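Local coordinates for outer membrane porin protein 32 (Delftia acidovorans, PDB 2FGQ) that forms anion-selective channels across the bacterial outer membrane as a homotrimer of 16-stranded beta-barrels, at residues 98-101 against 102-106. Numbering follows the deposited sequence.
With MLT (D-malate), chain H.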
ATOM      1  N   SER A  98     -14.338  21.697   4.260  1.00 13.43           N
ATOM      2  CA  SER A  98     -15.059  20.471   3.975  1.00 14.07           C
ATOM      3  C   SER A  98     -15.341  19.671   5.242  1.00 14.00           C
ATOM      4  O   SER A  98     -16.439  19.133   5.394  1.00 15.39           O
ATOM      5  CB  SER A  98     -14.323  19.596   2.962  1.00 12.93           C
ATOM      6  OG  SER A  98     -13.154  19.083   3.560  1.00 14.57           O
ATOM      7  N   GLN A  99     -14.372  19.613   6.151  1.00 14.09           N
ATOM      8  CA  GLN A  99     -14.536  18.877   7.399  1.00 15.81           C
ATOM      9  C   GLN A  99     -15.789  19.342   8.140  1.00 15.00           C
ATOM     10  O   GLN A  99     -16.598  18.540   8.605  1.00 17.88           O
ATOM     11  CB  GLN A  99     -13.311  18.986   8.289  1.00 17.25           C
ATOM     12  CG  GLN A  99     -13.383  17.991   9.446  1.00 21.86           C
ATOM     13  CD  GLN A  99     -12.195  18.021  10.310  1.00 26.64           C
ATOM     14  OE1 GLN A  99     -11.308  17.187  10.170  1.00 29.58           O
ATOM     15  NE2 GLN A  99     -12.170  18.960  11.247  1.00 28.99           N
ATOM     16  N   LYS A 100     -15.976  20.645   8.199  1.00 12.84           N
ATOM     17  CA  LYS A 100     -17.091  21.166   8.967  1.00 11.63           C
ATOM     18  C   LYS A 100     -18.388  21.162   8.171  1.00 11.91           C
ATOM     19  O   LYS A 100     -19.435  20.816   8.709  1.00 14.81           O
ATOM     20  CB  LYS A 100     -16.763  22.584   9.427  1.00 11.98           C
ATOM     21  CG  LYS A 100     -17.749  23.119  10.472  1.00 13.47           C
ATOM     22  CD  LYS A 100     -17.639  22.390  11.797  1.00 14.29           C
ATOM     23  CE  LYS A 100     -18.293  23.148  12.946  1.00 16.34           C
ATOM     24  NZ  LYS A 100     -19.722  23.214  12.780  1.00 17.19           N
ATOM     25  N   LEU A 101     -18.345  21.561   6.914  1.00 12.48           N
ATOM     26  CA  LEU A 101     -19.594  21.778   6.185  1.00 12.58           C
ATOM     27  C   LEU A 101     -20.194  20.458   5.658  1.00 13.20           C
ATOM     28  O   LEU A 101     -21.407  20.359   5.497  1.00 13.77           O
ATOM     29  CB  LEU A 101     -19.415  22.769   5.046  1.00 12.17           C
ATOM     30  CG  LEU A 101     -19.434  24.250   5.473  1.00 11.59           C
ATOM     31  CD1 LEU A 101     -20.853  24.639   5.865  1.00 13.96           C
ATOM     32  CD2 LEU A 101     -18.465  24.592   6.557  1.00 14.79           C
ATOM     33  N   THR A 102     -19.385  19.432   5.407  1.00 14.86           N
ATOM     34  CA  THR A 102     -19.970  18.160   4.979  1.00 14.94           C
ATOM     35  C   THR A 102     -20.784  17.509   6.110  1.00 15.90           C
ATOM     36  O   THR A 102     -21.568  16.633   5.846  1.00 16.40           O
ATOM     37  CB  THR A 102     -18.935  17.122   4.442  1.00 16.13           C
ATOM     38  OG1 THR A 102     -17.904  16.885   5.396  1.00 16.31           O
ATOM     39  CG2 THR A 102     -18.268  17.624   3.209  1.00 17.89           C
ATOM     40  N   SER A 103     -20.608  17.957   7.350  1.00 15.56           N
ATOM     41  CA  SER A 103     -21.405  17.439   8.471  1.00 18.22           C
ATOM     42  C   SER A 103     -22.932  17.694   8.312  1.00 17.06           C
ATOM     43  O   SER A 103     -23.738  17.001   8.945  1.00 20.41           O
ATOM     44  CB  SER A 103     -20.897  18.002   9.805  1.00 19.16           C
ATOM     45  OG  SER A 103     -21.363  19.355   9.973  1.00 24.95           O
ATOM     46  N   TYR A 104     -23.328  18.627   7.452  1.00 15.44           N
ATOM     47  CA  TYR A 104     -24.736  18.944   7.198  1.00 15.41           C
ATOM     48  C   TYR A 104     -25.409  18.031   6.158  1.00 15.24           C
ATOM     49  O   TYR A 104     -26.618  18.060   5.979  1.00 17.42           O
ATOM     50  CB  TYR A 104     -24.882  20.417   6.791  1.00 13.81           C
ATOM     51  CG  TYR A 104     -24.404  21.318   7.877  1.00 13.81           C
ATOM     52  CD1 TYR A 104     -25.186  21.530   8.997  1.00 14.77           C
ATOM     53  CD2 TYR A 104     -23.144  21.904   7.827  1.00 13.82           C
ATOM     54  CE1 TYR A 104     -24.734  22.283  10.024  1.00 14.74           C
ATOM     55  CE2 TYR A 104     -22.690  22.693   8.835  1.00 14.04           C
ATOM     56  CZ  TYR A 104     -23.480  22.878   9.962  1.00 15.39           C
ATOM     57  OH  TYR A 104     -23.027  23.673  11.003  1.00 15.38           O
ATOM     58  N   ASP A 105     -24.610  17.219   5.475  1.00 15.57           N
ATOM     59  CA  ASP A 105     -25.108  16.245   4.534  1.00 16.42           C
ATOM     60  C   ASP A 105     -25.544  14.995   5.294  1.00 17.19           C
ATOM     61  O   ASP A 105     -24.736  14.356   5.960  1.00 18.53           O
ATOM     62  CB  ASP A 105     -23.946  15.894   3.609  1.00 16.10           C
ATOM     63  CG  ASP A 105     -24.313  15.029   2.445  1.00 17.27           C
ATOM     64  OD1 ASP A 105     -25.440  14.542   2.279  1.00 17.61           O
ATOM     65  OD2 ASP A 105     -23.423  14.807   1.585  1.00 18.92           O
ATOM     66  N   LEU A 106     -26.810  14.629   5.182  1.00 17.08           N
ATOM     67  CA  LEU A 106     -27.314  13.487   5.926  1.00 18.26           C
ATOM     68  C   LEU A 106     -26.801  12.142   5.455  1.00 18.79           C
ATOM     69  O   LEU A 106     -26.919  11.144   6.181  1.00 19.04           O
ATOM     70  CB  LEU A 106     -28.830  13.510   5.868  1.00 18.86           C
ATOM     71  CG  LEU A 106     -29.597  14.242   6.969  1.00 26.15           C
ATOM     72  CD1 LEU A 106     -28.822  15.231   7.750  1.00 27.95           C
ATOM     73  CD2 LEU A 106     -30.842  14.791   6.373  1.00 29.05           C
TER
HETATM   74  C1  MLT H 700     -14.844  11.291   3.714  1.00 43.20           C
HETATM   75  O1  MLT H 700     -15.571  10.176   3.565  1.00 42.17           O
HETATM   76  O2  MLT H 700     -14.397  11.667   4.877  1.00 43.41           O
HETATM   77  C2  MLT H 700     -14.539  12.226   2.603  1.00 42.57           C
HETATM   78  O3  MLT H 700     -14.289  11.519   1.415  1.00 41.57           O
HETATM   79  C3  MLT H 700     -15.674  13.235   2.504  1.00 44.57           C
HETATM   80  C4  MLT H 700     -15.942  13.715   3.916  1.00 46.24           C
HETATM   81  O4  MLT H 700     -15.874  12.937   4.970  1.00 49.99           O
HETATM   82  O5  MLT H 700     -16.240  14.930   4.157  1.00 41.26           O
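T102 meets S98 where the short helix 96-101, part of the constriction loop folded into the lumen of this porin barrel, tightens into a 3-10 turn. T102 N donates to S98 O at 3.0 Å, closing the last alpha-helical turn, and Y104 N then reaches back only three residues to L101 O (3.2 Å). T102 OG1 lies 2.7 Å from S98 O and 2.9 Å from O5 of the bound D-malate, and its one proton can serve either; T36, R75 and R133 hold the same ligand. S103 OG, set between its backbone N and carbonyl carbon (chi1 78°), donates a 2.7 Å hydrogen bond to K100 O, nearly in line with the carbonyl (C=O...OG 163°).

From its CB, 3.7 Å from L101 O, the Y104 side chain extends largely across the helix direction to the barrel wall. CG passes the same carbonyl oxygen, which sits at the ring edge near CD2; CE2 packs against L101 CD1 at 4.0 Å, and OH hydrogen-bonds to S184 and S186 of strand 183-196. Shortening this tyrosine to an alanine would probably leave those serine hydroxyls without their phenol partner and open a gap beside L101 and L222. K100 NZ makes a salt bridge with D179 and a hydrogen bond to S186; it ends 3.8 Å from Y104 OH, close but not hydrogen-bonded to it.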